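Local coordinates for protein dicer Related Helicase (Caenorhabditis elegans, PDB 6M6Q) that probably hydrolyses ATP as an RNA-binding helicase of the RLR subfamily, of which this chain is the helical N-terminal domain, at residues B[26-31]-B[182-188]; B[145-151]-B[223-227]; B[193-199]-B[297-303]. One frame throughout, in Å; residues are numbered along the deposited sequence. Where two conformers were deposited one is given.

In each contact a residue in or just before the first turn of a helix joins the polar pairing: Asp188, Asp145, and Asp300 with Asn303, respectively. Interaction 1 lies nearest the middle of the chain, and interactions 2 and 3 fall on opposite sides of that middle, their centres about 26 Å apart. Interactions 1 and 2, with centres about 18 Å apart, touch where Tyr28 CE1 packs 3.7 Å from Tyr151 O. Interaction 3 does not touch interaction 1; their nearest atoms are about 5 Å apart, yet helix 186-193 leads directly into helix 196-204 and so connects them along the chain. No ligand accompanies the three contacts, which join helices and loops within the N-terminal domain.

Interaction 1 of 3, residues B[26-31]-B[182-188]; sequences PAYFRL and FGYQKLD
Arg30 and Asp188 meet in a side-on, two-nitrogen salt bridge that ties segment 26-31 to the first turn of helix 186-193 in the interior of this helical domain. Arg30 NE reaches Asp188 OD2 at 2.9 Å, and Arg30 NH2 reaches Asp188 OD1 at 2.9 Å. Both bonds are nearly straight and lie close to the guanidinium plane. The carboxylate is turned 33° against the guanidinium; Asp188 OD2 is met from above the carboxylate plane, and OD1 on its syn side, also somewhat out of plane. The bend of Arg30 at chi3 (-64°) presents this NE/NH2 edge to the acid. The outer nitrogens also make weak bonds to the preceding loop, NH1 to Phe182 O and NH2 to Gly183 O. With a methionine in place of Arg30, the Asp188 carboxylate would probably be left without its opposite charge and the two loop carbonyls without these donors.

Apolar contacts form two patches. Leu187 CD2 touches Ala27 CB (3.8 Å) and also Leu31 CD1. Separately, Pro26 CG sits 3.7 Å from Phe182 CD2. Farther out, Phe129 makes a cation-pi contact with Arg30, and Leu128 O accepts from NH1. Tyr172 covers Ala27 and Leu187. The carboxylate is itself positioned by its own helix start: Gln185 is the N-cap of helix 186-193, and its backbone N donates to the anti lone pair of Asp188 OD1 at 2.8 Å.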
loop_
_atom_site.group_PDB
_atom_site.type_symbol
_atom_site.label_atom_id
_atom_site.label_comp_id
_atom_site.label_asym_id
_atom_site.label_seq_id
_atom_site.Cartn_x
_atom_site.Cartn_y
_atom_site.Cartn_z
ATOM N N PRO B 26 7.958 -4.528 13.956
ATOM C CA PRO B 26 8.309 -4.081 12.602
ATOM C C PRO B 26 7.656 -2.746 12.194
ATOM O O PRO B 26 8.357 -1.889 11.733
ATOM C CB PRO B 26 7.789 -5.226 11.715
ATOM C CG PRO B 26 7.949 -6.441 12.588
ATOM C CD PRO B 26 7.591 -5.950 13.981
ATOM N N ALA B 27 6.347 -2.610 12.416
ATOM C CA ALA B 27 5.525 -1.435 12.034
ATOM C C ALA B 27 5.940 -0.222 12.862
ATOM O O ALA B 27 5.970 0.893 12.315
ATOM C CB ALA B 27 4.056 -1.729 12.223
ATOM N N TYR B 28 6.179 -0.418 14.146
ATOM C CA TYR B 28 6.576 0.661 15.059
ATOM C C TYR B 28 7.951 1.179 14.621
ATOM O O TYR B 28 8.094 2.401 14.439
ATOM C CB TYR B 28 6.527 0.205 16.516
ATOM C CG TYR B 28 6.734 1.347 17.481
ATOM C CD1 TYR B 28 7.974 1.589 18.056
ATOM C CD2 TYR B 28 5.723 2.261 17.719
ATOM C CE1 TYR B 28 8.188 2.685 18.868
ATOM C CE2 TYR B 28 5.919 3.351 18.547
ATOM C CZ TYR B 28 7.157 3.566 19.118
ATOM O OH TYR B 28 7.340 4.632 19.954
ATOM N N PHE B 29 8.896 0.282 14.352
ATOM C CA PHE B 29 10.262 0.638 13.881
ATOM C C PHE B 29 10.171 1.460 12.585
ATOM O O PHE B 29 10.971 2.384 12.425
ATOM C CB PHE B 29 11.118 -0.607 13.666
ATOM C CG PHE B 29 12.518 -0.310 13.197
ATOM C CD1 PHE B 29 13.521 -0.012 14.099
ATOM C CD2 PHE B 29 12.824 -0.291 11.843
ATOM C CE1 PHE B 29 14.804 0.285 13.663
ATOM C CE2 PHE B 29 14.109 0.003 11.411
ATOM C CZ PHE B 29 15.100 0.276 12.323
ATOM N N ARG B 30 9.213 1.134 11.704
ATOM C CA ARG B 30 9.040 1.763 10.359
ATOM C C ARG B 30 8.461 3.178 10.473
ATOM O O ARG B 30 8.457 3.856 9.459
ATOM C CB ARG B 30 8.169 0.885 9.451
ATOM C CG ARG B 30 8.898 -0.350 8.945
ATOM C CD ARG B 30 8.190 -1.042 7.820
ATOM N NE ARG B 30 6.890 -1.583 8.192
ATOM C CZ ARG B 30 6.648 -2.869 8.501
ATOM N NH1 ARG B 30 7.635 -3.753 8.541
ATOM N NH2 ARG B 30 5.411 -3.260 8.765
ATOM N N LEU B 31 8.094 3.643 11.675
ATOM C CA LEU B 31 7.775 5.085 11.924
ATOM C C LEU B 31 9.086 5.898 11.953
ATOM O O LEU B 31 9.013 7.139 11.763
ATOM C CB LEU B 31 6.966 5.237 13.221
ATOM C CG LEU B 31 5.583 4.567 13.222
ATOM C CD1 LEU B 31 5.045 4.393 14.632
ATOM C CD2 LEU B 31 4.593 5.352 12.396
ATOM N N PHE B 182 6.151 -8.691 9.841
ATOM C CA PHE B 182 7.088 -7.891 9.002
ATOM C C PHE B 182 6.342 -7.283 7.801
ATOM O O PHE B 182 6.923 -6.460 7.095
ATOM C CB PHE B 182 8.258 -8.766 8.545
ATOM C CG PHE B 182 8.984 -9.460 9.670
ATOM C CD1 PHE B 182 8.773 -10.805 9.929
ATOM C CD2 PHE B 182 9.844 -8.756 10.496
ATOM C CE1 PHE B 182 9.419 -11.430 10.984
ATOM C CE2 PHE B 182 10.478 -9.376 11.557
ATOM C CZ PHE B 182 10.269 -10.713 11.800
ATOM N N GLY B 183 5.117 -7.747 7.544
ATOM C CA GLY B 183 4.269 -7.292 6.429
ATOM C C GLY B 183 3.610 -5.970 6.742
ATOM O O GLY B 183 3.775 -5.491 7.870
ATOM N N TYR B 184 2.874 -5.413 5.771
ATOM C CA TYR B 184 2.104 -4.154 5.898
ATOM C C TYR B 184 1.095 -4.302 7.044
ATOM O O TYR B 184 0.347 -5.297 7.065
ATOM C CB TYR B 184 1.430 -3.788 4.564
ATOM C CG TYR B 184 2.256 -2.886 3.681
ATOM C CD1 TYR B 184 2.268 -1.511 3.876
ATOM C CD2 TYR B 184 3.066 -3.404 2.680
ATOM C CE1 TYR B 184 3.065 -0.679 3.107
ATOM C CE2 TYR B 184 3.863 -2.584 1.895
ATOM C CZ TYR B 184 3.856 -1.214 2.103
ATOM O OH TYR B 184 4.650 -0.400 1.344
ATOM N N GLN B 185 1.053 -3.320 7.947
ATOM C CA GLN B 185 0.064 -3.262 9.052
ATOM C C GLN B 185 -0.759 -1.984 8.937
ATOM O O GLN B 185 -0.310 -1.043 8.251
ATOM C CB GLN B 185 0.764 -3.346 10.408
ATOM C CG GLN B 185 1.605 -4.605 10.592
ATOM C CD GLN B 185 0.773 -5.864 10.597
ATOM O OE1 GLN B 185 -0.377 -5.883 11.041
ATOM N NE2 GLN B 185 1.348 -6.930 10.081
ATOM N N LYS B 186 -1.915 -1.958 9.593
ATOM C CA LYS B 186 -2.801 -0.772 9.660
ATOM C C LYS B 186 -1.947 0.476 9.947
ATOM O O LYS B 186 -2.083 1.452 9.231
ATOM C CB LYS B 186 -3.882 -0.992 10.718
ATOM C CG LYS B 186 -5.297 -0.815 10.208
ATOM C CD LYS B 186 -6.319 -0.636 11.295
ATOM C CE LYS B 186 -6.843 -1.941 11.844
ATOM N NZ LYS B 186 -7.650 -1.723 13.068
ATOM N N LEU B 187 -1.061 0.392 10.931
ATOM C CA LEU B 187 -0.146 1.485 11.356
ATOM C C LEU B 187 0.559 2.105 10.133
ATOM O O LEU B 187 0.583 3.365 10.030
ATOM C CB LEU B 187 0.878 0.917 12.349
ATOM C CG LEU B 187 1.825 1.938 12.960
ATOM C CD1 LEU B 187 1.059 3.154 13.473
ATOM C CD2 LEU B 187 2.657 1.305 14.070
ATOM N N ASP B 188 1.150 1.274 9.272
ATOM C CA ASP B 188 1.911 1.736 8.088
ATOM C C ASP B 188 0.962 2.538 7.169
ATOM O O ASP B 188 1.414 3.558 6.605
ATOM C CB ASP B 188 2.580 0.568 7.350
ATOM C CG ASP B 188 3.510 -0.304 8.190
ATOM O OD1 ASP B 188 3.120 -1.489 8.470
ATOM O OD2 ASP B 188 4.639 0.155 8.493
#

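Interaction 2 of 3, residues B[145-151]-B[223-227]; sequences DKELYGY and KGNHQ
Asn225 turns its side chain toward Glu147 by placing CG between its backbone N and carbonyl carbon (chi1 51°), while Glu147 extends CG away from its own backbone N (chi1 -164°) and then bends at chi2 to bring its carboxylate round. The single amide nitrogen of Asn225 thereby serves two acids. ND2 donates to Glu147 OE2 at 2.9 Å, on the anti side of a carboxylate lying not far from coplanar with the amide, and to Asp145 OD2 at 2.8 Å, which it meets from above a carboxylate set steeply to the amide. Lys223 comes at Glu147 from the opposite direction, and its NZ forms a salt bridge with OE1 at 2.6 Å, again from above the carboxylate plane.

Asp145 is the N-cap of helix 146-152. The same OD2 that receives Asn225 also accepts from Leu148 N at 2.8 Å, so the cap of one helix is joined to the loop between helices 210-221 and 231-236.

One helical turn beyond Glu147, the ring of Tyr151 meets that of His226 in a T-shaped pair with planes at 63°. The edge of the histidine faces the tyrosine ring, and His226 CE1 stands 3.4 Å from Tyr151 CE2. The imidazole is held by a bond from ND1 to Glu219 O, and Lys223 CG lies over one of its faces. Leu148 CD1 packs 3.8 Å from His226 CD2, at the imidazole edge.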
loop_
_atom_site.group_PDB
_atom_site.type_symbol
_atom_site.label_atom_id
_atom_site.label_comp_id
_atom_site.label_asym_id
_atom_site.label_seq_id
_atom_site.Cartn_x
_atom_site.Cartn_y
_atom_site.Cartn_z
ATOM N N ASP B 145 22.887 5.323 17.362
ATOM C CA ASP B 145 22.420 5.951 18.628
ATOM C C ASP B 145 21.691 4.893 19.466
ATOM O O ASP B 145 20.612 4.398 19.020
ATOM C CB ASP B 145 21.523 7.161 18.352
ATOM C CG ASP B 145 21.157 7.962 19.583
ATOM O OD1 ASP B 145 21.968 8.782 20.000
ATOM O OD2 ASP B 145 20.057 7.783 20.080
ATOM N N LYS B 146 22.257 4.566 20.634
ATOM C CA LYS B 146 21.736 3.547 21.578
ATOM C C LYS B 146 20.357 3.989 22.089
ATOM O O LYS B 146 19.481 3.120 22.232
ATOM C CB LYS B 146 22.713 3.365 22.744
ATOM C CG LYS B 146 24.156 3.072 22.349
ATOM C CD LYS B 146 24.463 1.605 22.293
ATOM C CE LYS B 146 25.799 1.308 21.648
ATOM N NZ LYS B 146 26.924 1.637 22.554
ATOM N N GLU B 147 20.181 5.292 22.366
ATOM C CA GLU B 147 18.928 5.861 22.944
ATOM C C GLU B 147 17.788 5.672 21.942
ATOM O O GLU B 147 16.705 5.268 22.360
ATOM C CB GLU B 147 19.092 7.349 23.273
ATOM C CG GLU B 147 18.018 7.897 24.207
ATOM C CD GLU B 147 16.680 8.240 23.572
ATOM O OE1 GLU B 147 15.692 8.338 24.314
ATOM O OE2 GLU B 147 16.632 8.446 22.358
ATOM N N LEU B 148 18.038 5.979 20.669
ATOM C CA LEU B 148 17.048 5.859 19.576
ATOM C C LEU B 148 16.715 4.377 19.381
ATOM O O LEU B 148 15.511 4.059 19.328
ATOM C CB LEU B 148 17.615 6.511 18.308
ATOM C CG LEU B 148 16.645 6.718 17.137
ATOM C CD1 LEU B 148 15.385 7.475 17.554
ATOM C CD2 LEU B 148 17.346 7.451 16.002
ATOM N N TYR B 149 17.726 3.498 19.408
ATOM C CA TYR B 149 17.536 2.018 19.407
ATOM C C TYR B 149 16.555 1.660 20.509
ATOM O O TYR B 149 15.517 1.069 20.209
ATOM C CB TYR B 149 18.861 1.271 19.573
ATOM C CG TYR B 149 18.740 -0.206 19.866
ATOM C CD1 TYR B 149 18.903 -0.689 21.158
ATOM C CD2 TYR B 149 18.528 -1.134 18.855
ATOM C CE1 TYR B 149 18.816 -2.043 21.449
ATOM C CE2 TYR B 149 18.441 -2.494 19.128
ATOM C CZ TYR B 149 18.601 -2.949 20.430
ATOM O OH TYR B 149 18.536 -4.278 20.713
ATOM N N GLY B 150 16.837 2.120 21.727
ATOM C CA GLY B 150 15.996 1.875 22.909
ATOM C C GLY B 150 14.573 2.350 22.697
ATOM O O GLY B 150 13.631 1.582 22.996
ATOM N N TYR B 151 14.428 3.567 22.182
ATOM C CA TYR B 151 13.137 4.268 21.996
ATOM C C TYR B 151 12.262 3.465 21.015
ATOM O O TYR B 151 11.011 3.386 21.230
ATOM C CB TYR B 151 13.396 5.706 21.538
ATOM C CG TYR B 151 12.188 6.603 21.594
ATOM C CD1 TYR B 151 11.847 7.285 22.750
ATOM C CD2 TYR B 151 11.371 6.763 20.486
ATOM C CE1 TYR B 151 10.714 8.089 22.812
ATOM C CE2 TYR B 151 10.244 7.573 20.526
ATOM C CZ TYR B 151 9.916 8.244 21.692
ATOM O OH TYR B 151 8.796 9.025 21.748
ATOM N N LYS B 223 13.368 16.793 20.581
ATOM C CA LYS B 223 14.206 15.563 20.703
ATOM C C LYS B 223 15.190 15.509 19.533
ATOM O O LYS B 223 14.738 15.424 18.387
ATOM C CB LYS B 223 13.364 14.292 20.775
ATOM C CG LYS B 223 14.122 13.061 21.236
ATOM C CD LYS B 223 14.107 12.895 22.753
ATOM C CE LYS B 223 15.137 11.901 23.251
ATOM N NZ LYS B 223 14.542 10.559 23.454
ATOM N N GLY B 224 16.490 15.580 19.838
ATOM C CA GLY B 224 17.588 15.749 18.869
ATOM C C GLY B 224 17.709 14.581 17.898
ATOM O O GLY B 224 18.100 14.827 16.763
ATOM N N ASN B 225 17.443 13.342 18.334
ATOM C CA ASN B 225 17.619 12.141 17.467
ATOM C C ASN B 225 16.303 11.827 16.727
ATOM O O ASN B 225 16.265 10.829 16.015
ATOM C CB ASN B 225 18.206 10.945 18.229
ATOM C CG ASN B 225 17.500 10.594 19.525
ATOM O OD1 ASN B 225 16.331 10.931 19.730
ATOM N ND2 ASN B 225 18.198 9.876 20.395
ATOM N N HIS B 226 15.280 12.674 16.857
ATOM C CA HIS B 226 14.035 12.620 16.039
ATOM C C HIS B 226 14.102 13.679 14.935
ATOM O O HIS B 226 13.025 14.081 14.421
ATOM C CB HIS B 226 12.812 12.811 16.926
ATOM C CG HIS B 226 12.599 11.705 17.893
ATOM N ND1 HIS B 226 11.491 11.664 18.705
ATOM C CD2 HIS B 226 13.287 10.563 18.125
ATOM C CE1 HIS B 226 11.528 10.578 19.442
ATOM N NE2 HIS B 226 12.619 9.880 19.103
ATOM N N GLN B 227 15.310 14.171 14.655
ATOM C CA GLN B 227 15.598 15.233 13.661
ATOM C C GLN B 227 16.523 14.641 12.618
ATOM O O GLN B 227 17.391 13.827 12.999
ATOM C CB GLN B 227 16.307 16.433 14.292
ATOM C CG GLN B 227 15.725 16.888 15.611
ATOM C CD GLN B 227 14.388 17.529 15.408
ATOM O OE1 GLN B 227 14.197 18.315 14.475
ATOM N NE2 GLN B 227 13.435 17.159 16.254
#

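Interaction 3 of 3, residues B[193-199]-B[297-303]; sequences AARGMII and MKNDPAN
Asn303 uses both ends of its amide on the backbone of a single residue, Arg195. Its OD1 accepts from Arg195 N at 2.8 Å along an almost straight N-H, the donor tilted from the carbonyl plane, and its ND2 gives a longer bond to Arg195 O at 3.3 Å. A second bond from ND2, 2.8 Å to the syn lone pair of Asp300 OD1, fixes the amide's rotation.

Each partner stands at a helix start. Arg195 occupies the N-cap position of helix 196-204, and Asp300 that of helix 301-310, where its OD2 makes weak capping bonds with Ala302 N and Asn303 N. Asp300 is also met by Ile198, whose CG2 comes 3.5 Å from OD1. Pro301, next in the chain, packs on Asn313 of the second subunit.

Outside these bonds the packing is apolar. Ile199 keeps CG1 beside its backbone N (chi1 -53°) and lays it 3.8 Å from Met297 CG, the two side chains crossing at a slant. Helix 262-271 backs the junction through Thr265 and Phe269, which touch Ala194, and Met297 continues onto Ala306 and Leu307 of helix 301-310.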
loop_
_atom_site.group_PDB
_atom_site.type_symbol
_atom_site.label_atom_id
_atom_site.label_comp_id
_atom_site.label_asym_id
_atom_site.label_seq_id
_atom_site.Cartn_x
_atom_site.Cartn_y
_atom_site.Cartn_z
ATOM N N ALA B 193 -0.709 7.920 5.290
ATOM C CA ALA B 193 -1.792 8.698 4.639
ATOM C C ALA B 193 -2.053 10.003 5.409
ATOM O O ALA B 193 -2.521 10.970 4.784
ATOM C CB ALA B 193 -3.042 7.867 4.546
ATOM N N ALA B 194 -1.784 10.022 6.712
ATOM C CA ALA B 194 -2.097 11.159 7.604
ATOM C C ALA B 194 -1.277 12.394 7.209
ATOM O O ALA B 194 -0.153 12.235 6.681
ATOM C CB ALA B 194 -1.850 10.779 9.041
ATOM N N ARG B 195 -1.831 13.571 7.498
ATOM C CA ARG B 195 -1.170 14.892 7.335
ATOM C C ARG B 195 -1.005 15.519 8.730
ATOM O O ARG B 195 -1.964 16.174 9.206
ATOM C CB ARG B 195 -1.982 15.790 6.389
ATOM C CG ARG B 195 -2.211 15.216 4.992
ATOM C CD ARG B 195 -1.032 15.383 4.034
ATOM N NE ARG B 195 -0.493 14.100 3.581
ATOM C CZ ARG B 195 -0.905 13.435 2.496
ATOM N NH1 ARG B 195 -1.855 13.941 1.726
ATOM N NH2 ARG B 195 -0.354 12.273 2.183
ATOM N N GLY B 196 0.149 15.294 9.351
ATOM C CA GLY B 196 0.448 15.607 10.758
ATOM C C GLY B 196 0.159 17.046 11.138
ATOM O O GLY B 196 -0.199 17.259 12.298
ATOM N N MET B 197 0.416 18.018 10.258
ATOM C CA MET B 197 0.339 19.456 10.632
ATOM C C MET B 197 -1.081 19.803 11.098
ATOM O O MET B 197 -1.218 20.502 12.113
ATOM C CB MET B 197 0.730 20.372 9.481
ATOM C CG MET B 197 1.465 21.576 9.963
ATOM S SD MET B 197 1.648 22.791 8.708
ATOM C CE MET B 197 3.037 23.709 9.371
ATOM N N ILE B 198 -2.088 19.325 10.382
ATOM C CA ILE B 198 -3.528 19.593 10.667
ATOM C C ILE B 198 -3.941 18.843 11.954
ATOM O O ILE B 198 -4.735 19.392 12.733
ATOM C CB ILE B 198 -4.395 19.204 9.451
ATOM C CG1 ILE B 198 -3.865 19.814 8.146
ATOM C CG2 ILE B 198 -5.851 19.575 9.686
ATOM C CD1 ILE B 198 -4.284 19.060 6.899
ATOM N N ILE B 199 -3.365 17.663 12.204
ATOM C CA ILE B 199 -3.618 16.864 13.439
ATOM C C ILE B 199 -3.030 17.632 14.641
ATOM O O ILE B 199 -3.716 17.723 15.673
ATOM C CB ILE B 199 -3.050 15.432 13.307
ATOM C CG1 ILE B 199 -3.556 14.741 12.036
ATOM C CG2 ILE B 199 -3.362 14.611 14.548
ATOM C CD1 ILE B 199 -2.721 13.563 11.582
ATOM N N MET B 297 -8.583 14.389 12.914
ATOM C CA MET B 297 -8.372 13.806 11.560
ATOM C C MET B 297 -9.668 13.816 10.721
ATOM O O MET B 297 -9.556 13.664 9.494
ATOM C CB MET B 297 -7.851 12.372 11.669
ATOM C CG MET B 297 -6.405 12.301 12.091
ATOM S SD MET B 297 -5.896 10.613 12.430
ATOM C CE MET B 297 -5.841 9.974 10.755
ATOM N N LYS B 298 -10.832 14.052 11.327
ATOM C CA LYS B 298 -12.143 13.979 10.625
ATOM C C LYS B 298 -12.410 15.261 9.802
ATOM O O LYS B 298 -13.363 15.239 9.001
ATOM C CB LYS B 298 -13.261 13.723 11.634
ATOM C CG LYS B 298 -13.419 14.789 12.706
ATOM C CD LYS B 298 -14.799 14.801 13.342
ATOM C CE LYS B 298 -14.956 15.869 14.405
ATOM N NZ LYS B 298 -16.276 15.787 15.072
ATOM N N ASN B 299 -11.555 16.287 9.892
ATOM C CA ASN B 299 -11.888 17.678 9.453
ATOM C C ASN B 299 -11.540 17.917 7.980
ATOM O O ASN B 299 -12.197 18.763 7.373
ATOM C CB ASN B 299 -11.163 18.730 10.275
ATOM C CG ASN B 299 -11.259 18.459 11.749
ATOM O OD1 ASN B 299 -12.229 18.845 12.393
ATOM N ND2 ASN B 299 -10.286 17.742 12.274
ATOM N N ASP B 300 -10.471 17.308 7.473
ATOM C CA ASP B 300 -9.970 17.568 6.090
ATOM C C ASP B 300 -10.006 16.266 5.287
ATOM O O ASP B 300 -9.862 15.190 5.852
ATOM C CB ASP B 300 -8.588 18.225 6.112
ATOM C CG ASP B 300 -7.464 17.289 6.504
ATOM O OD1 ASP B 300 -7.290 17.071 7.730
ATOM O OD2 ASP B 300 -6.747 16.816 5.589
ATOM N N PRO B 301 -10.246 16.330 3.953
ATOM C CA PRO B 301 -10.434 15.123 3.142
ATOM C C PRO B 301 -9.248 14.134 3.131
ATOM O O PRO B 301 -9.495 12.955 2.913
ATOM C CB PRO B 301 -10.688 15.681 1.720
ATOM C CG PRO B 301 -10.161 17.117 1.761
ATOM C CD PRO B 301 -10.427 17.569 3.175
ATOM N N ALA B 302 -8.007 14.616 3.319
ATOM C CA ALA B 302 -6.775 13.785 3.318
ATOM C C ALA B 302 -6.740 12.894 4.570
ATOM O O ALA B 302 -6.519 11.667 4.431
ATOM C CB ALA B 302 -5.551 14.658 3.230
ATOM N N ASN B 303 -6.911 13.493 5.748
ATOM C CA ASN B 303 -6.875 12.784 7.057
ATOM C C ASN B 303 -8.146 11.942 7.220
ATOM O O ASN B 303 -8.071 10.891 7.871
ATOM C CB ASN B 303 -6.708 13.758 8.225
ATOM C CG ASN B 303 -5.279 14.217 8.392
ATOM O OD1 ASN B 303 -4.380 13.391 8.519
ATOM N ND2 ASN B 303 -5.055 15.524 8.420
#